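Local coordinates for protein putative esterase (Sulfolobus solfataricus P2, PDB 2RAU) that probably acts as a lipase or esterase of the alpha/beta-hydrolase kind and binds calcium, at residues S128-V133 and L159-L164; P217-A222 and P267-F272. All blocks are in the same frame, centred on the assembly; numbering follows the deposited sequence.

Following the chain from the N terminus, contact 1 comes first: 159-164 returns to 128-133 and closes a loop of 25 residues that holds strand 146-151, so helices 123-141 and 153-169, which precede and follow that sheet strand, pack on each other. The chain goes on through strand 170-176 and then leaves the sheet. Before it rejoins at strand 297-302, contact 2 brings 267-272, at the end of helix 262-270, against 217-222, at the start of helix 218-224, closing a longer loop that contains helix 238-248 and no strand. The two loops follow in series, neither nesting nor crossing. The centres of contacts 1 and 2 lie about 30 Å apart, on opposite sides of the chain's centre.

Contact 1. Residues S128-V133 and L159-L164; sequences SDIKEV and LNYSSL
I130 lays its CG2 methyl over one face of the Y161 ring, off toward the rim, with CD1 of Y161 3.6 Å from CG2 of I130. It is a CH-pi contact: I130 CG2 stands 4.0 Å from the Y161 ring centroid and 27° off the normal. The first torsion of I130 (chi1 -61°) sets CG2 anti to the backbone N, which brings that branch, and not CG1, onto the ring. K131 meets the same ring differently. Its CB lies in the ring plane at the edge, 4.0 Å from CE1 of Y161, and its chain crosses the tyrosine at about a right angle. Bends at the second and third torsions of K131 then fold the chain beside the phenol, so that K131 CD comes to 3.5 Å from Y161 OH.

The polar ends are settled one shell out, at D169, near the end of the helix that carries Y161. OD2 of D169, outside both segments, is hydrogen-bonded to Y161 OH and salt-bridged to K131 NZ, so one carboxylate oxygen holds both tips and probably offsets the charge of the partly exposed lysine. Y165 adds a cation-pi contact to K131, while I127 and V134 pack against Y161.

The two helices precede and follow strand 146-151 in the chain and pack on each other, and the turn leading from that strand into helix 153-169 carries a GxSxG pattern consistent with the nucleophile elbow of the alpha/beta-hydrolase fold.

Contact 2. Residues P217-A222 and P267-F272; sequences PIWSYA and PILASF
This is an apolar helix-to-helix contact in the mostly helical insertion between strands 170-176 and 297-302, where a leucine crosses over the face of a tryptophan. L269 runs over one face of the W219 indole: its CB is 3.5 Å from CD2 of W219, and farther out its CD1 is 3.6 Å from CZ2 of W219. Between them CG of L269 sits 3.5 Å from the centroid of the six-membered ring of W219, only 5° off the normal, a nearly vertical CH-pi contact. With CG of W219 anti to the carbonyl carbon (chi1 -58°), the indole turns this face to L269. Beside the pair, W219 CB and A270 CB meet at 4.5 Å; with so small a side chain at A270, CA of W219 and CA of A270 come within 5.8 Å.

The indole is pinned from outside as well: NE1 gives a hydrogen bond to the carbonyl O of R211, F266 meets the ring edge-to-face, and L242 of helix 238-248 packs on it. Without the indole, as with an alanine here, L269 is likely to lose the surface it lies over and the R211 carbonyl its donor.

Such a mostly helical excursion from the sheet is consistent with the cap or lid of alpha/beta hydrolases.

Contact 1. Residues S128-V133 and L159-L164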
loop_
_atom_site.group_PDB
_atom_site.type_symbol
_atom_site.label_atom_id
_atom_site.label_comp_id
_atom_site.label_asym_id
_atom_site.label_seq_id
_atom_site.Cartn_x
_atom_site.Cartn_y
_atom_site.Cartn_z
ATOM N N SER A 128 -6.658 12.925 -7.716
ATOM C CA SER A 128 -7.528 13.902 -7.072
ATOM C C SER A 128 -7.761 13.535 -5.598
ATOM O O SER A 128 -7.835 14.410 -4.731
ATOM C CB SER A 128 -8.854 14.076 -7.820
ATOM O OG SER A 128 -9.745 12.967 -7.632
ATOM N N ASP A 129 -7.847 12.244 -5.306
ATOM C CA ASP A 129 -8.081 11.773 -3.964
ATOM C C ASP A 129 -6.832 11.988 -3.108
ATOM O O ASP A 129 -6.928 12.413 -1.961
ATOM C CB ASP A 129 -8.438 10.286 -3.975
ATOM C CG ASP A 129 -9.801 9.997 -4.611
ATOM O OD1 ASP A 129 -10.573 10.922 -4.774
ATOM O OD2 ASP A 129 -10.112 8.815 -4.926
ATOM N N ILE A 130 -5.656 11.646 -3.639
ATOM C CA ILE A 130 -4.426 11.922 -2.930
ATOM C C ILE A 130 -4.296 13.457 -2.639
ATOM O O ILE A 130 -3.874 13.850 -1.546
ATOM C CB ILE A 130 -3.202 11.389 -3.704
ATOM C CG1 ILE A 130 -3.298 9.835 -3.870
ATOM C CG2 ILE A 130 -1.918 11.742 -2.961
ATOM C CD1 ILE A 130 -2.279 9.226 -4.918
ATOM N N LYS A 131 -4.621 14.300 -3.622
ATOM C CA LYS A 131 -4.596 15.750 -3.442
ATOM C C LYS A 131 -5.471 16.253 -2.264
ATOM O O LYS A 131 -5.045 17.117 -1.468
ATOM C CB LYS A 131 -4.948 16.480 -4.757
ATOM C CG LYS A 131 -5.083 18.016 -4.649
ATOM C CD LYS A 131 -3.895 18.796 -4.060
ATOM C CE LYS A 131 -3.027 19.472 -5.077
ATOM N NZ LYS A 131 -1.969 20.308 -4.430
ATOM N N GLU A 132 -6.688 15.737 -2.164
ATOM C CA GLU A 132 -7.560 16.072 -1.043
ATOM C C GLU A 132 -6.925 15.714 0.294
ATOM O O GLU A 132 -7.082 16.448 1.276
ATOM C CB GLU A 132 -8.913 15.360 -1.165
ATOM C CG GLU A 132 -9.829 15.791 -2.248
ATOM C CD GLU A 132 -10.154 17.273 -2.222
ATOM O OE1 GLU A 132 -10.326 17.872 -1.155
ATOM O OE2 GLU A 132 -10.195 17.830 -3.311
ATOM N N VAL A 133 -6.268 14.558 0.361
ATOM C CA VAL A 133 -5.601 14.128 1.594
ATOM C C VAL A 133 -4.396 15.065 1.900
ATOM O O VAL A 133 -4.191 15.485 3.039
ATOM C CB VAL A 133 -5.179 12.655 1.479
ATOM C CG1 VAL A 133 -4.104 12.312 2.453
ATOM C CG2 VAL A 133 -6.425 11.723 1.563
ATOM N N LEU A 159 5.119 8.866 -7.354
ATOM C CA LEU A 159 5.872 9.483 -8.422
ATOM C C LEU A 159 4.988 10.274 -9.377
ATOM O O LEU A 159 5.365 11.374 -9.807
ATOM C CB LEU A 159 6.668 8.430 -9.196
ATOM C CG LEU A 159 8.141 8.348 -8.795
ATOM C CD1 LEU A 159 8.717 6.963 -9.062
ATOM C CD2 LEU A 159 8.912 9.467 -9.518
ATOM N N ASN A 160 3.849 9.684 -9.753
ATOM C CA ASN A 160 2.869 10.366 -10.620
ATOM C C ASN A 160 2.313 11.664 -9.967
ATOM O O ASN A 160 2.199 12.723 -10.611
ATOM C CB ASN A 160 1.736 9.389 -10.981
ATOM C CG ASN A 160 2.186 8.316 -11.937
ATOM O OD1 ASN A 160 3.320 8.344 -12.403
ATOM N ND2 ASN A 160 1.323 7.327 -12.199
ATOM N N TYR A 161 1.956 11.568 -8.690
ATOM C CA TYR A 161 1.499 12.721 -7.917
ATOM C C TYR A 161 2.584 13.803 -7.875
ATOM O O TYR A 161 2.305 14.989 -8.132
ATOM C CB TYR A 161 1.090 12.318 -6.476
ATOM C CG TYR A 161 0.509 13.461 -5.732
ATOM C CD1 TYR A 161 -0.851 13.722 -5.778
ATOM C CD2 TYR A 161 1.323 14.328 -4.985
ATOM C CE1 TYR A 161 -1.380 14.809 -5.125
ATOM C CE2 TYR A 161 0.773 15.426 -4.309
ATOM C CZ TYR A 161 -0.569 15.656 -4.394
ATOM O OH TYR A 161 -1.131 16.745 -3.742
ATOM N N SER A 162 3.819 13.384 -7.586
ATOM C CA SER A 162 4.940 14.292 -7.499
ATOM C C SER A 162 5.241 14.958 -8.824
ATOM O O SER A 162 5.589 16.105 -8.848
ATOM C CB SER A 162 6.197 13.571 -6.990
ATOM O OG SER A 162 6.016 13.128 -5.670
ATOM N N SER A 163 5.100 14.239 -9.931
ATOM C CA SER A 163 5.363 14.816 -11.231
ATOM C C SER A 163 4.461 16.037 -11.496
ATOM O O SER A 163 4.827 16.913 -12.283
ATOM C CB SER A 163 5.202 13.768 -12.331
ATOM O OG SER A 163 3.848 13.552 -12.655
ATOM N N LEU A 164 3.300 16.093 -10.835
ATOM C CA LEU A 164 2.353 17.153 -11.037
ATOM C C LEU A 164 2.413 18.228 -9.969
ATOM O O LEU A 164 2.116 19.367 -10.263
ATOM C CB LEU A 164 0.937 16.586 -11.081
ATOM C CG LEU A 164 0.569 15.671 -12.243
ATOM C CD1 LEU A 164 -0.751 14.926 -11.896
ATOM C CD2 LEU A 164 0.477 16.433 -13.553
#

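Contact 2. Residues P217-A222 and P267-F272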
loop_
_atom_site.group_PDB
_atom_site.type_symbol
_atom_site.label_atom_id
_atom_site.label_comp_id
_atom_site.label_asym_id
_atom_site.label_seq_id
_atom_site.Cartn_x
_atom_site.Cartn_y
_atom_site.Cartn_z
ATOM N N PRO A 217 -11.035 -16.615 2.523
ATOM C CA PRO A 217 -10.760 -16.934 3.944
ATOM C C PRO A 217 -9.703 -18.057 4.195
ATOM O O PRO A 217 -9.325 -18.258 5.348
ATOM C CB PRO A 217 -12.124 -17.346 4.471
ATOM C CG PRO A 217 -12.861 -17.833 3.283
ATOM C CD PRO A 217 -12.442 -16.914 2.179
ATOM N N ILE A 218 -9.224 -18.707 3.117
ATOM C CA ILE A 218 -8.182 -19.716 3.161
ATOM C C ILE A 218 -6.974 -19.273 3.940
ATOM O O ILE A 218 -6.428 -20.051 4.720
ATOM C CB ILE A 218 -7.738 -20.162 1.757
ATOM C CG1 ILE A 218 -6.642 -21.253 1.869
ATOM C CG2 ILE A 218 -7.285 -19.021 0.879
ATOM C CD1 ILE A 218 -6.440 -22.064 0.552
ATOM N N TRP A 219 -6.564 -18.025 3.799
ATOM C CA TRP A 219 -5.348 -17.561 4.501
ATOM C C TRP A 219 -5.515 -17.574 6.017
ATOM O O TRP A 219 -4.688 -18.119 6.753
ATOM C CB TRP A 219 -4.954 -16.171 4.013
ATOM C CG TRP A 219 -4.696 -16.094 2.526
ATOM C CD1 TRP A 219 -5.598 -15.775 1.563
ATOM C CD2 TRP A 219 -3.470 -16.347 1.858
ATOM N NE1 TRP A 219 -5.027 -15.860 0.332
ATOM C CE2 TRP A 219 -3.713 -16.214 0.484
ATOM C CE3 TRP A 219 -2.186 -16.700 2.290
ATOM C CZ2 TRP A 219 -2.720 -16.363 -0.471
ATOM C CZ3 TRP A 219 -1.209 -16.846 1.348
ATOM C CH2 TRP A 219 -1.482 -16.674 -0.019
ATOM N N SER A 220 -6.615 -17.010 6.482
ATOM C CA SER A 220 -6.928 -17.025 7.905
ATOM C C SER A 220 -7.116 -18.458 8.458
ATOM O O SER A 220 -6.683 -18.745 9.562
ATOM C CB SER A 220 -8.130 -16.077 8.179
ATOM O OG SER A 220 -9.348 -16.653 7.753
ATOM N N TYR A 221 -7.796 -19.332 7.711
ATOM C CA TYR A 221 -7.993 -20.715 8.124
ATOM C C TYR A 221 -6.634 -21.396 8.304
ATOM O O TYR A 221 -6.426 -22.092 9.277
ATOM C CB TYR A 221 -8.843 -21.454 7.109
ATOM C CG TYR A 221 -8.931 -22.925 7.371
ATOM C CD1 TYR A 221 -9.815 -23.419 8.314
ATOM C CD2 TYR A 221 -8.059 -23.830 6.738
ATOM C CE1 TYR A 221 -9.875 -24.788 8.587
ATOM C CE2 TYR A 221 -8.107 -25.168 7.011
ATOM C CZ TYR A 221 -9.010 -25.650 7.937
ATOM O OH TYR A 221 -9.059 -26.988 8.209
ATOM N N ALA A 222 -5.730 -21.171 7.356
ATOM C CA ALA A 222 -4.399 -21.799 7.312
ATOM C C ALA A 222 -3.442 -21.264 8.368
ATOM O O ALA A 222 -2.573 -21.991 8.847
ATOM C CB ALA A 222 -3.801 -21.678 5.928
ATOM N N PRO A 267 -1.898 -12.697 7.654
ATOM C CA PRO A 267 -2.735 -11.523 7.964
ATOM C C PRO A 267 -2.788 -10.431 6.927
ATOM O O PRO A 267 -3.848 -9.835 6.780
ATOM C CB PRO A 267 -2.235 -11.060 9.328
ATOM C CG PRO A 267 -1.653 -12.267 9.937
ATOM C CD PRO A 267 -0.966 -12.963 8.767
ATOM N N ILE A 268 -1.706 -10.244 6.162
ATOM C CA ILE A 268 -1.640 -9.263 5.070
ATOM C C ILE A 268 -2.569 -9.711 3.969
ATOM O O ILE A 268 -3.400 -8.956 3.508
ATOM C CB ILE A 268 -0.166 -9.007 4.534
ATOM C CG1 ILE A 268 0.640 -8.256 5.611
ATOM C CG2 ILE A 268 -0.211 -8.282 3.155
ATOM C CD1 ILE A 268 2.227 -8.197 5.421
ATOM N N LEU A 269 -2.431 -10.955 3.531
ATOM C CA LEU A 269 -3.273 -11.464 2.456
ATOM C C LEU A 269 -4.739 -11.394 2.865
ATOM O O LEU A 269 -5.591 -11.011 2.080
ATOM C CB LEU A 269 -2.859 -12.888 2.094
ATOM C CG LEU A 269 -1.830 -13.034 0.942
ATOM C CD1 LEU A 269 -2.504 -12.722 -0.360
ATOM C CD2 LEU A 269 -0.547 -12.219 1.129
ATOM N N ALA A 270 -5.006 -11.774 4.107
ATOM C CA ALA A 270 -6.370 -11.831 4.610
ATOM C C ALA A 270 -7.064 -10.452 4.624
ATOM O O ALA A 270 -8.288 -10.385 4.470
ATOM C CB ALA A 270 -6.400 -12.447 5.991
ATOM N N SER A 271 -6.307 -9.393 4.888
ATOM C CA SER A 271 -6.848 -8.072 5.124
ATOM C C SER A 271 -6.911 -7.145 3.907
ATOM O O SER A 271 -7.280 -5.985 4.035
ATOM C CB SER A 271 -6.089 -7.396 6.278
ATOM O OG SER A 271 -4.702 -7.283 6.046
ATOM N N PHE A 272 -6.540 -7.643 2.745
ATOM C CA PHE A 272 -6.690 -6.880 1.517
ATOM C C PHE A 272 -8.164 -6.525 1.227
ATOM O O PHE A 272 -9.061 -7.213 1.656
ATOM C CB PHE A 272 -6.189 -7.682 0.315
ATOM C CG PHE A 272 -4.658 -7.670 0.122
ATOM C CD1 PHE A 272 -3.918 -6.535 0.322
ATOM C CD2 PHE A 272 -4.016 -8.809 -0.286
ATOM C CE1 PHE A 272 -2.558 -6.528 0.123
ATOM C CE2 PHE A 272 -2.642 -8.801 -0.508
ATOM C CZ PHE A 272 -1.928 -7.661 -0.279
#